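EVE domain-containing protein (Pseudomonas syringae pv. tomato str. DC3000, PDB 2EVE) is of unknown function but carries an EVE domain, akin to ASCH and PUA domains, and may therefore bind modified nucleic acid or a similar ligand. Local coordinates at residues A[4-9]-A[45-50]; A[35-40]-A[134-139]. One frame throughout, in Å; residues are numbered along the deposited sequence.

Overall arrangement
Contact 1 and contact 2 lie on one mixed sheet, their centres about 10 Å apart. Contact 1 pairs two parallel neighbours, strands 3-8 and 46-51, about 3 Å from the centre of the chain; contact 2 packs helix 32-40 against strand 134-137, an edge strand of the sheet, which runs antiparallel to strand 3-8. Along the chain the segments alternate, 4-9, 35-40, 45-50, 134-139, and helix 32-40 is followed, after a short connection, by strand 46-51. W4 bridges the two sites, its indole reaching both P136 and T40, while L5 N and M135 O probably form a hydrogen bond. The N-terminal strand is thus held between early and late parts of the EVE domain.

Contact 1. Residues A[4-9]-A[45-50]; sequences WLMKSE and DEFFFY. With 144 (tris-hydroxymethyl-methyl-ammonium), chain D.
D45 OD2 accepts two hydrogen bonds, from the indole NE1 of W4 (3.0 Å) and from the backbone N of A42. The indole N-H lies nearly in line with its bond (161°) and meets the carboxylate from above its plane, while the oxygen stays close to the plane of the ring. With chi1 at -45°, W4 CG lies beside the backbone N, and the indole presents its NE1 edge to D45. From here the strands run parallel, W4 beside F47 and K7 beside Y50, with backbone bonds passing from W4 N to E46 O and on to S8 N and Y50 O. On the face carrying W4, M6 and F47, the CE methyl of M6, a selenomethionine, sits over the centre of the F47 ring, 3.5 Å from its centroid and 4° off the normal, a CH-pi contact with the selenium farther above the same face. On the other face L5 CD2 touches Y50 CB at 3.9 Å, and the extended K7 runs alongside Y50, its CG 3.7 Å from Y50 CD1. Y50 OH is hydrogen-bonded to O2 of the bound tris-hydroxymethyl-methyl-ammonium at 2.6 Å, and K7 CD packs on its O4. Apolar side chains thus line both faces along most of the pair, and its K7/Y50 end borders the ligand pocket with a hydroxyl and an aliphatic lysine chain; whether this marks a natural site remains open.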
loop_
_atom_site.group_PDB
_atom_site.type_symbol
_atom_site.label_atom_id
_atom_site.label_comp_id
_atom_site.label_asym_id
_atom_site.label_seq_id
_atom_site.Cartn_x
_atom_site.Cartn_y
_atom_site.Cartn_z
ATOM N N TRP A 4 6.276 5.673 0.900
ATOM C CA TRP A 4 5.964 4.277 1.168
ATOM C C TRP A 4 5.417 3.589 -0.071
ATOM O O TRP A 4 5.311 4.185 -1.144
ATOM C CB TRP A 4 4.898 4.177 2.268
ATOM C CG TRP A 4 5.126 5.056 3.447
ATOM C CD1 TRP A 4 4.813 6.383 3.562
ATOM C CD2 TRP A 4 5.749 4.683 4.675
ATOM N NE1 TRP A 4 5.209 6.859 4.788
ATOM C CE2 TRP A 4 5.792 5.836 5.490
ATOM C CE3 TRP A 4 6.283 3.486 5.164
ATOM C CZ2 TRP A 4 6.347 5.826 6.773
ATOM C CZ3 TRP A 4 6.837 3.476 6.442
ATOM C CH2 TRP A 4 6.866 4.639 7.228
ATOM N N LEU A 5 5.070 2.320 0.100
ATOM C CA LEU A 5 4.462 1.520 -0.952
ATOM C C LEU A 5 3.501 0.564 -0.258
ATOM O O LEU A 5 3.834 -0.027 0.772
ATOM C CB LEU A 5 5.519 0.737 -1.751
ATOM C CG LEU A 5 4.974 -0.128 -2.895
ATOM C CD1 LEU A 5 5.970 -0.191 -4.050
ATOM C CD2 LEU A 5 4.665 -1.521 -2.375
HETATM N N MSE A 6 2.295 0.443 -0.802
HETATM C CA MSE A 6 1.290 -0.457 -0.246
HETATM C C MSE A 6 0.645 -1.272 -1.362
HETATM O O MSE A 6 0.405 -0.756 -2.453
HETATM C CB MSE A 6 0.229 0.332 0.522
HETATM C CG MSE A 6 0.797 1.145 1.683
HETATM SE SE MSE A 6 -0.546 1.612 3.001
HETATM C CE MSE A 6 -1.422 2.951 1.949
ATOM N N LYS A 7 0.357 -2.538 -1.068
ATOM C CA LYS A 7 -0.219 -3.467 -2.039
ATOM C C LYS A 7 -1.731 -3.650 -1.971
ATOM O O LYS A 7 -2.326 -3.616 -0.895
ATOM C CB LYS A 7 0.426 -4.846 -1.881
ATOM C CG LYS A 7 1.933 -4.863 -2.026
ATOM C CD LYS A 7 2.466 -6.284 -1.899
ATOM C CE LYS A 7 3.978 -6.317 -2.013
ATOM N NZ LYS A 7 4.519 -7.697 -1.878
ATOM N N SER A 8 -2.338 -3.866 -3.137
ATOM C CA SER A 8 -3.774 -4.091 -3.241
ATOM C C SER A 8 -4.124 -4.817 -4.536
ATOM O O SER A 8 -3.591 -4.497 -5.596
ATOM C CB SER A 8 -4.534 -2.765 -3.200
ATOM O OG SER A 8 -5.941 -2.990 -3.243
ATOM N N GLU A 9 -5.015 -5.798 -4.442
ATOM C CA GLU A 9 -5.460 -6.526 -5.624
ATOM C C GLU A 9 -6.427 -5.579 -6.326
ATOM O O GLU A 9 -7.418 -5.151 -5.736
ATOM C CB GLU A 9 -6.183 -7.811 -5.228
ATOM C CG GLU A 9 -5.304 -8.834 -4.544
ATOM C CD GLU A 9 -6.034 -10.132 -4.264
ATOM O OE1 GLU A 9 -5.413 -11.043 -3.677
ATOM O OE2 GLU A 9 -7.222 -10.242 -4.632
ATOM N N ASP A 45 2.221 12.104 3.812
ATOM C CA ASP A 45 3.151 11.128 3.251
ATOM C C ASP A 45 2.526 10.596 1.970
ATOM O O ASP A 45 1.302 10.556 1.837
ATOM C CB ASP A 45 3.374 9.955 4.209
ATOM C CG ASP A 45 4.284 10.301 5.376
ATOM O OD1 ASP A 45 4.804 11.437 5.434
ATOM O OD2 ASP A 45 4.476 9.423 6.239
ATOM N N GLU A 46 3.361 10.196 1.021
ATOM C CA GLU A 46 2.861 9.655 -0.235
ATOM C C GLU A 46 3.277 8.202 -0.358
ATOM O O GLU A 46 4.250 7.776 0.264
ATOM C CB GLU A 46 3.407 10.461 -1.414
ATOM C CG GLU A 46 2.835 11.863 -1.497
ATOM C CD GLU A 46 3.537 12.717 -2.533
ATOM O OE1 GLU A 46 4.740 13.002 -2.353
ATOM O OE2 GLU A 46 2.885 13.103 -3.523
ATOM N N PHE A 47 2.540 7.436 -1.154
ATOM C CA PHE A 47 2.869 6.029 -1.334
ATOM C C PHE A 47 2.567 5.546 -2.734
ATOM O O PHE A 47 1.673 6.065 -3.407
ATOM C CB PHE A 47 2.090 5.164 -0.332
ATOM C CG PHE A 47 0.609 5.083 -0.609
ATOM C CD1 PHE A 47 0.084 4.067 -1.406
ATOM C CD2 PHE A 47 -0.262 6.022 -0.066
ATOM C CE1 PHE A 47 -1.290 3.993 -1.657
ATOM C CE2 PHE A 47 -1.634 5.957 -0.313
ATOM C CZ PHE A 47 -2.147 4.944 -1.104
ATOM N N PHE A 48 3.335 4.557 -3.177
ATOM C CA PHE A 48 3.099 3.962 -4.479
ATOM C C PHE A 48 2.005 2.925 -4.302
ATOM O O PHE A 48 2.056 2.104 -3.384
ATOM C CB PHE A 48 4.362 3.286 -5.013
ATOM C CG PHE A 48 5.380 4.246 -5.534
ATOM C CD1 PHE A 48 5.012 5.249 -6.426
ATOM C CD2 PHE A 48 6.708 4.152 -5.140
ATOM C CE1 PHE A 48 5.953 6.144 -6.917
ATOM C CE2 PHE A 48 7.657 5.042 -5.625
ATOM C CZ PHE A 48 7.281 6.042 -6.516
ATOM N N PHE A 49 1.006 2.990 -5.175
ATOM C CA PHE A 49 -0.127 2.067 -5.157
ATOM C C PHE A 49 0.280 0.887 -6.042
ATOM O O PHE A 49 0.321 0.999 -7.268
ATOM C CB PHE A 49 -1.363 2.780 -5.730
ATOM C CG PHE A 49 -2.681 2.097 -5.435
ATOM C CD1 PHE A 49 -2.910 0.772 -5.798
ATOM C CD2 PHE A 49 -3.719 2.816 -4.841
ATOM C CE1 PHE A 49 -4.160 0.171 -5.573
ATOM C CE2 PHE A 49 -4.962 2.230 -4.615
ATOM C CZ PHE A 49 -5.188 0.906 -4.979
ATOM N N TYR A 50 0.588 -0.241 -5.413
ATOM C CA TYR A 50 1.027 -1.431 -6.134
ATOM C C TYR A 50 -0.091 -2.452 -6.333
ATOM O O TYR A 50 -0.725 -2.894 -5.373
ATOM C CB TYR A 50 2.204 -2.059 -5.373
ATOM C CG TYR A 50 2.764 -3.323 -5.985
ATOM C CD1 TYR A 50 2.180 -4.563 -5.732
ATOM C CD2 TYR A 50 3.879 -3.276 -6.818
ATOM C CE1 TYR A 50 2.695 -5.731 -6.298
ATOM C CE2 TYR A 50 4.400 -4.433 -7.388
ATOM C CZ TYR A 50 3.807 -5.651 -7.125
ATOM O OH TYR A 50 4.322 -6.791 -7.689
HETATM C C1 144 D . 1.355 -10.473 -5.624
HETATM N N 144 D . 2.511 -10.310 -4.754
HETATM C C2 144 D . 3.674 -9.860 -5.589
HETATM O O2 144 D . 3.797 -9.233 -6.881
HETATM C C3 144 D . 2.689 -11.656 -4.062
HETATM O O3 144 D . 3.779 -11.706 -3.118
HETATM C C4 144 D . 2.151 -9.211 -3.833
HETATM O O4 144 D . 0.986 -9.183 -2.740
#

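Contact 2. Residues A[35-40]-A[134-139]; sequences RNFLRT and VMPVTA
F37 leaves helix 32-40 toward strand 134-137, and its CB comes first to the CG1 methyl of V134, at 4.1 Å. A chi1 of -84° sets CG beside the backbone N and brings the ring out over the strand. CG and CD1 both lie near P136 CD, whereas CD2 passes 3.5 Å from the carbonyl oxygen of V134, a buried acceptor for which the model holds no hydrogen-bonding partner. CE1 and CE2 flank the same proline carbon, and at the tip CZ approaches P136 CD to 3.5 Å. P136 CD thus lies under the middle of the ring, 3.5 Å from the centroid and 13° off the normal, a CH-pi contact over one face; P136 CG reaches just CE1 and CZ. This is helix-on-sheet packing at the border of the EVE fold: the helix segment crosses an edge strand of the sheet at 53°, with 7.3 Å between their axes, and W4 of the neighbouring strand touches both F37 and P136. Beside F37, V134 CG1 also faces L38, lying 4.1 Å from its backbone N and somewhat farther from its CB; L38 also touches L97 and A69 of the sheet. The F37 carbonyl oxygen accepts two bonds from T40, one from the backbone N and one from OG1, the latter at 2.8 Å.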
loop_
_atom_site.group_PDB
_atom_site.type_symbol
_atom_site.label_atom_id
_atom_site.label_comp_id
_atom_site.label_asym_id
_atom_site.label_seq_id
_atom_site.Cartn_x
_atom_site.Cartn_y
_atom_site.Cartn_z
ATOM N N ARG A 35 1.720 -3.692 9.512
ATOM C CA ARG A 35 0.893 -2.868 10.391
ATOM C C ARG A 35 1.751 -1.826 11.083
ATOM O O ARG A 35 1.380 -0.655 11.168
ATOM C CB ARG A 35 0.213 -3.714 11.476
ATOM C CG ARG A 35 -0.563 -2.873 12.501
ATOM C CD ARG A 35 -0.769 -3.597 13.833
ATOM N NE ARG A 35 0.472 -3.696 14.600
ATOM C CZ ARG A 35 0.547 -4.164 15.845
ATOM N NH1 ARG A 35 -0.549 -4.580 16.471
ATOM N NH2 ARG A 35 1.718 -4.214 16.468
ATOM N N ASN A 36 2.901 -2.254 11.589
ATOM C CA ASN A 36 3.765 -1.322 12.293
ATOM C C ASN A 36 4.231 -0.190 11.387
ATOM O O ASN A 36 4.282 0.963 11.821
ATOM C CB ASN A 36 4.935 -2.070 12.934
ATOM C CG ASN A 36 4.492 -2.915 14.120
ATOM O OD1 ASN A 36 3.422 -2.683 14.693
ATOM N ND2 ASN A 36 5.315 -3.885 14.505
ATOM N N PHE A 37 4.564 -0.498 10.136
ATOM C CA PHE A 37 4.967 0.557 9.212
ATOM C C PHE A 37 3.771 1.479 8.976
ATOM O O PHE A 37 3.896 2.704 9.007
ATOM C CB PHE A 37 5.432 -0.022 7.873
ATOM C CG PHE A 37 6.870 -0.456 7.864
ATOM C CD1 PHE A 37 7.876 0.421 8.259
ATOM C CD2 PHE A 37 7.222 -1.731 7.440
ATOM C CE1 PHE A 37 9.218 0.035 8.234
ATOM C CE2 PHE A 37 8.564 -2.131 7.411
ATOM C CZ PHE A 37 9.560 -1.246 7.808
ATOM N N LEU A 38 2.601 0.887 8.749
ATOM C CA LEU A 38 1.394 1.667 8.503
ATOM C C LEU A 38 1.134 2.659 9.636
ATOM O O LEU A 38 0.752 3.803 9.394
ATOM C CB LEU A 38 0.197 0.724 8.319
ATOM C CG LEU A 38 -1.167 1.337 7.982
ATOM C CD1 LEU A 38 -1.956 0.364 7.121
ATOM C CD2 LEU A 38 -1.921 1.673 9.255
ATOM N N ARG A 39 1.360 2.223 10.870
ATOM C CA ARG A 39 1.144 3.082 12.030
ATOM C C ARG A 39 2.111 4.266 12.101
ATOM O O ARG A 39 1.829 5.247 12.784
ATOM C CB ARG A 39 1.243 2.257 13.315
ATOM C CG ARG A 39 0.048 1.346 13.548
ATOM C CD ARG A 39 0.260 0.484 14.777
ATOM N NE ARG A 39 -0.973 -0.182 15.188
ATOM C CZ ARG A 39 -1.071 -0.962 16.259
ATOM N NH1 ARG A 39 -0.007 -1.184 17.026
ATOM N NH2 ARG A 39 -2.241 -1.505 16.577
ATOM N N THR A 40 3.246 4.182 11.411
ATOM C CA THR A 40 4.198 5.288 11.443
ATOM C C THR A 40 3.998 6.279 10.298
ATOM O O THR A 40 4.681 7.308 10.232
ATOM C CB THR A 40 5.675 4.803 11.440
ATOM O OG1 THR A 40 5.982 4.122 10.213
ATOM C CG2 THR A 40 5.926 3.876 12.623
ATOM N N VAL A 134 3.196 -3.559 3.118
ATOM C CA VAL A 134 3.346 -2.131 3.404
ATOM C C VAL A 134 4.820 -1.945 3.745
ATOM O O VAL A 134 5.349 -2.615 4.635
ATOM C CB VAL A 134 2.476 -1.675 4.597
ATOM C CG1 VAL A 134 2.678 -0.187 4.841
ATOM C CG2 VAL A 134 1.005 -1.967 4.315
HETATM N N MSE A 135 5.481 -1.030 3.044
HETATM C CA MSE A 135 6.910 -0.829 3.245
HETATM C C MSE A 135 7.363 0.601 3.025
HETATM O O MSE A 135 6.716 1.373 2.317
HETATM C CB MSE A 135 7.675 -1.699 2.255
HETATM C CG MSE A 135 7.427 -1.264 0.809
HETATM SE SE MSE A 135 8.093 -2.484 -0.527
HETATM C CE MSE A 135 6.785 -3.870 -0.234
ATOM N N PRO A 136 8.498 0.969 3.629
ATOM C CA PRO A 136 9.020 2.322 3.455
ATOM C C PRO A 136 9.726 2.381 2.098
ATOM O O PRO A 136 10.121 1.351 1.549
ATOM C CB PRO A 136 9.997 2.468 4.623
ATOM C CG PRO A 136 10.525 1.081 4.780
ATOM C CD PRO A 136 9.287 0.219 4.625
ATOM N N VAL A 137 9.853 3.584 1.557
ATOM C CA VAL A 137 10.533 3.807 0.286
ATOM C C VAL A 137 11.438 5.008 0.544
ATOM O O VAL A 137 10.969 6.043 1.014
ATOM C CB VAL A 137 9.526 4.145 -0.852
ATOM C CG1 VAL A 137 10.276 4.572 -2.109
ATOM C CG2 VAL A 137 8.653 2.932 -1.159
ATOM N N THR A 138 12.733 4.868 0.268
ATOM C CA THR A 138 13.664 5.970 0.498
ATOM C C THR A 138 13.460 7.057 -0.547
ATOM O O THR A 138 12.837 6.823 -1.583
ATOM C CB THR A 138 15.132 5.508 0.421
ATOM O OG1 THR A 138 15.441 5.126 -0.924
ATOM C CG2 THR A 138 15.374 4.335 1.356
ATOM N N ALA A 139 13.981 8.246 -0.270
ATOM C CA ALA A 139 13.857 9.354 -1.205
ATOM C C ALA A 139 14.525 8.992 -2.525
ATOM O O ALA A 139 14.045 9.362 -3.596
ATOM C CB ALA A 139 14.496 10.612 -0.620
#